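Local structure of MxaA (Stigmatella aurantiaca, 4W4T) at residues D319-W322 with N323-A327; S401-S404 with T405-S408. The protein is a non-ribosomal peptide synthetase of the hybrid myxalamid pathway, whose terminal reductase domain, the part described here, binds NADPH through a Rossmann fold. One frame throughout, in Å; residues are numbered along the deposited sequence.

In the fold
Two short helices of the reductase domain illustrate how residues that make contacts within a helix can also pack between helices. Helix 318-328 comes first along the chain, after the last strand of the large parallel sheet, 307-310, and carries interaction 1; helix 400-412, near the C terminus, carries interaction 2. Each contact joins successive turns of a single helix, so neither closes a long loop, and the two follow in series without nesting or crossing. Their centres lie about 11 Å apart, and Ile403 joins them, packing against Met321, Tyr324 and Met325. Trp322 and Arg326 touch strand 333-336 and Met325 touches helix 261-272, while Tyr406 of interaction 2 reaches toward the Rossmann part of the domain.

Interaction 1: D319-W322 with N323-A327; sequences DEMW and NYMRA
Trp322 and Met325, one turn apart on helix 318-328, form a Met-aromatic contact in which the selenium comes to the edge of the indole. Met325 is a selenomethionine; its SE lies 3.9 Å from CE3 of Trp322 and 88° off the normal of the six-membered ring. The two side chains extend in the same direction, and CE of Met321, also a selenomethionine, packs against the same SE at 4.1 Å.

Polar groups make a second set of contacts. The guanidinium of Arg326 lays one face over CB of Trp322, with NH2 3.7 Å from that carbon, while its NH2 also bonds to the carbonyl of Leu332. Water 1 accepts from Arg326 NH1 at 2.7 Å and donates to Asp319 O. With the Tyr324 ring swung back by a chi1 of -60°, Glu320 O lies over one face of it, toward the rim, 3.2 Å above the ring plane, and that oxygen accepts Tyr324 N at 2.9 Å.

The chemistry implies two kinds of support: the methionines face neighbouring helices and Trp322 faces strand 333-336 and Leu332, while water 1, held by Arg326 NH1, gives Asp319 O a second donor beside the amide of Asn323.

Interaction 2: S401-S404 with T405-S408; sequences SLIS and TYLS
Ser404 O is gripped by two donors from Ser408, the backbone N at 2.8 Å and the hydroxyl OG at 2.6 Å. They approach from opposite faces of the carbonyl plane, the hydroxyl standing 40° out of it. This is the familiar i to i-4 pairing of an alpha-helix, here helix 400-412, with a serine folded back on the preceding turn: a chi1 of -56° sets OG beside its own backbone N and thus within reach of the carbonyl. Water 3 lies 2.8 Å from Ser404 OG and makes a long, weak bond to Ser408 OG, spanning the polar flank.

One turn earlier, Ser401 O accepts the amide of Thr405 at 2.9 Å. The same i to i-4 pattern continues through Tyr406 N to Leu402 O and Leu407 N to Ile403 O, the latter almost straight at 177°.

The apolar flanks are built by leucine, isoleucine and tyrosine. CG of Leu402 sits over one face of the Tyr406 ring in a CH-pi contact, displaced toward the rim, and both methyls lie near the phenol end. The Tyr406 hydroxyl has its polar partners elsewhere, in the carbonyl of Gly249 and the hydroxyl of Thr248; its ring also meets that of Trp256. Tyr406 therefore anchors the helix beside the end of strand 239-248, its side chain about 8 Å from that of Phe66, an NADPH-binding residue. On the neighbouring flank Ile403 and Leu407 extend in a common direction from successive turns, with CG2 of Ile403 meeting CD1 of Leu407 at 3.6 Å.

Interaction 1: D319-W322 with N323-A327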
# COMPACT_ATOMS: atom_id res chain seq x y z
N ASP A 319 -9.84 -20.86 -16.20
CA ASP A 319 -10.27 -22.15 -15.67
C ASP A 319 -9.26 -23.24 -15.99
O ASP A 319 -9.14 -24.21 -15.25
CB ASP A 319 -11.68 -22.54 -16.16
CG ASP A 319 -11.80 -22.62 -17.69
OD1 ASP A 319 -10.78 -22.72 -18.40
OD2 ASP A 319 -12.95 -22.60 -18.19
N GLU A 320 -8.50 -23.08 -17.08
CA GLU A 320 -7.40 -24.00 -17.36
C GLU A 320 -6.30 -23.84 -16.31
O GLU A 320 -5.75 -24.82 -15.80
CB GLU A 320 -6.84 -23.77 -18.77
CG GLU A 320 -7.86 -23.93 -19.89
CD GLU A 320 -7.29 -23.65 -21.27
OE1 GLU A 320 -6.80 -22.52 -21.52
OE2 GLU A 320 -7.34 -24.57 -22.12
N MSE A 321 -5.98 -22.59 -15.98
CA MSE A 321 -5.00 -22.33 -14.93
C MSE A 321 -5.38 -23.04 -13.64
O MSE A 321 -4.56 -23.68 -13.01
CB MSE A 321 -4.85 -20.83 -14.67
CG MSE A 321 -3.98 -20.11 -15.64
SE MSE A 321 -2.10 -20.69 -15.48
CE MSE A 321 -1.80 -20.44 -13.58
N TRP A 322 -6.64 -22.92 -13.21
CA TRP A 322 -7.01 -23.54 -11.96
C TRP A 322 -6.95 -25.06 -12.09
O TRP A 322 -6.54 -25.74 -11.16
CB TRP A 322 -8.40 -23.08 -11.49
CG TRP A 322 -8.66 -21.60 -11.68
CD1 TRP A 322 -9.82 -21.03 -12.13
CD2 TRP A 322 -7.75 -20.52 -11.43
NE1 TRP A 322 -9.68 -19.66 -12.17
CE2 TRP A 322 -8.43 -19.32 -11.76
CE3 TRP A 322 -6.43 -20.44 -10.96
CZ2 TRP A 322 -7.83 -18.06 -11.63
CZ3 TRP A 322 -5.84 -19.19 -10.84
CH2 TRP A 322 -6.54 -18.02 -11.17
N ASN A 323 -7.32 -25.59 -13.26
CA ASN A 323 -7.17 -27.03 -13.49
C ASN A 323 -5.72 -27.46 -13.27
O ASN A 323 -5.46 -28.48 -12.64
CB ASN A 323 -7.61 -27.43 -14.91
CG ASN A 323 -9.11 -27.30 -15.13
OD1 ASN A 323 -9.90 -27.28 -14.19
ND2 ASN A 323 -9.51 -27.23 -16.39
N TYR A 324 -4.77 -26.68 -13.80
CA TYR A 324 -3.36 -27.06 -13.72
C TYR A 324 -2.90 -27.04 -12.27
O TYR A 324 -2.09 -27.86 -11.85
CB TYR A 324 -2.47 -26.13 -14.57
CG TYR A 324 -2.80 -26.11 -16.05
CD1 TYR A 324 -3.39 -27.20 -16.68
CD2 TYR A 324 -2.53 -24.98 -16.83
CE1 TYR A 324 -3.69 -27.19 -18.03
CE2 TYR A 324 -2.83 -24.95 -18.19
CZ TYR A 324 -3.42 -26.06 -18.78
OH TYR A 324 -3.73 -26.04 -20.12
N MSE A 325 -3.41 -26.07 -11.50
CA MSE A 325 -3.02 -25.95 -10.11
C MSE A 325 -3.65 -27.02 -9.21
O MSE A 325 -3.01 -27.52 -8.28
CB MSE A 325 -3.35 -24.54 -9.62
CG MSE A 325 -2.49 -23.53 -10.39
SE MSE A 325 -2.89 -21.72 -9.80
CE MSE A 325 -2.17 -21.88 -7.99
N ARG A 326 -4.89 -27.41 -9.50
CA ARG A 326 -5.50 -28.53 -8.77
C ARG A 326 -4.74 -29.81 -9.06
O ARG A 326 -4.58 -30.66 -8.17
CB ARG A 326 -6.97 -28.72 -9.16
CG ARG A 326 -7.86 -27.56 -8.77
CD ARG A 326 -9.32 -27.89 -9.01
NE ARG A 326 -10.12 -26.67 -8.95
CZ ARG A 326 -10.53 -26.02 -10.03
NH1 ARG A 326 -10.24 -26.48 -11.24
NH2 ARG A 326 -11.24 -24.91 -9.91
N ALA A 327 -4.31 -29.96 -10.30
CA ALA A 327 -3.63 -31.19 -10.70
C ALA A 327 -2.31 -31.32 -9.94
O ALA A 327 -1.90 -32.41 -9.56
CB ALA A 327 -3.40 -31.22 -12.20
O HOH W 1 -11.13 -24.78 -13.15
O HOH W 2 -5.80 -27.31 -21.05

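Interaction 2: S401-S404 with T405-S408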
# COMPACT_ATOMS: atom_id res chain seq x y z
N SER A 401 2.34 -29.19 -17.14
CA SER A 401 3.76 -29.38 -16.90
C SER A 401 4.49 -28.08 -16.53
O SER A 401 5.26 -28.06 -15.57
CB SER A 401 4.43 -30.01 -18.12
OG SER A 401 5.78 -30.32 -17.83
N LEU A 402 4.26 -27.02 -17.31
CA LEU A 402 4.88 -25.71 -17.01
C LEU A 402 4.45 -25.25 -15.62
O LEU A 402 5.27 -24.84 -14.80
CB LEU A 402 4.49 -24.64 -18.04
CG LEU A 402 5.16 -23.27 -17.80
CD1 LEU A 402 6.64 -23.34 -18.13
CD2 LEU A 402 4.49 -22.15 -18.58
N ILE A 403 3.15 -25.34 -15.34
CA ILE A 403 2.67 -24.91 -14.03
C ILE A 403 3.27 -25.76 -12.92
O ILE A 403 3.61 -25.25 -11.86
CB ILE A 403 1.14 -24.93 -13.96
CG1 ILE A 403 0.56 -23.94 -14.97
CG2 ILE A 403 0.64 -24.62 -12.54
CD1 ILE A 403 1.23 -22.59 -15.00
N SER A 404 3.46 -27.06 -13.15
CA SER A 404 4.09 -27.90 -12.13
C SER A 404 5.54 -27.48 -11.90
O SER A 404 6.01 -27.44 -10.76
CB SER A 404 4.02 -29.37 -12.52
OG SER A 404 4.63 -30.17 -11.52
N THR A 405 6.25 -27.16 -12.97
CA THR A 405 7.61 -26.66 -12.87
C THR A 405 7.65 -25.42 -11.98
O THR A 405 8.45 -25.33 -11.05
CB THR A 405 8.20 -26.36 -14.26
OG1 THR A 405 8.31 -27.59 -14.98
CG2 THR A 405 9.59 -25.70 -14.15
N TYR A 406 6.74 -24.48 -12.25
CA TYR A 406 6.65 -23.24 -11.46
C TYR A 406 6.32 -23.53 -10.00
O TYR A 406 7.04 -23.10 -9.10
CB TYR A 406 5.58 -22.31 -12.05
CG TYR A 406 5.94 -21.64 -13.37
CD1 TYR A 406 7.23 -21.71 -13.89
CD2 TYR A 406 4.99 -20.92 -14.08
CE1 TYR A 406 7.56 -21.07 -15.08
CE2 TYR A 406 5.31 -20.27 -15.27
CZ TYR A 406 6.59 -20.34 -15.76
OH TYR A 406 6.92 -19.69 -16.93
N LEU A 407 5.23 -24.25 -9.76
CA LEU A 407 4.82 -24.52 -8.40
C LEU A 407 5.88 -25.32 -7.62
O LEU A 407 6.11 -25.04 -6.45
CB LEU A 407 3.48 -25.26 -8.39
CG LEU A 407 2.32 -24.45 -8.97
CD1 LEU A 407 1.00 -25.25 -8.98
CD2 LEU A 407 2.14 -23.14 -8.21
N SER A 408 6.53 -26.29 -8.26
CA SER A 408 7.55 -27.10 -7.58
C SER A 408 8.70 -26.24 -7.05
O SER A 408 9.18 -26.44 -5.92
CB SER A 408 8.11 -28.19 -8.51
OG SER A 408 7.07 -29.01 -9.05
O HOH W 3 7.34 -30.54 -12.14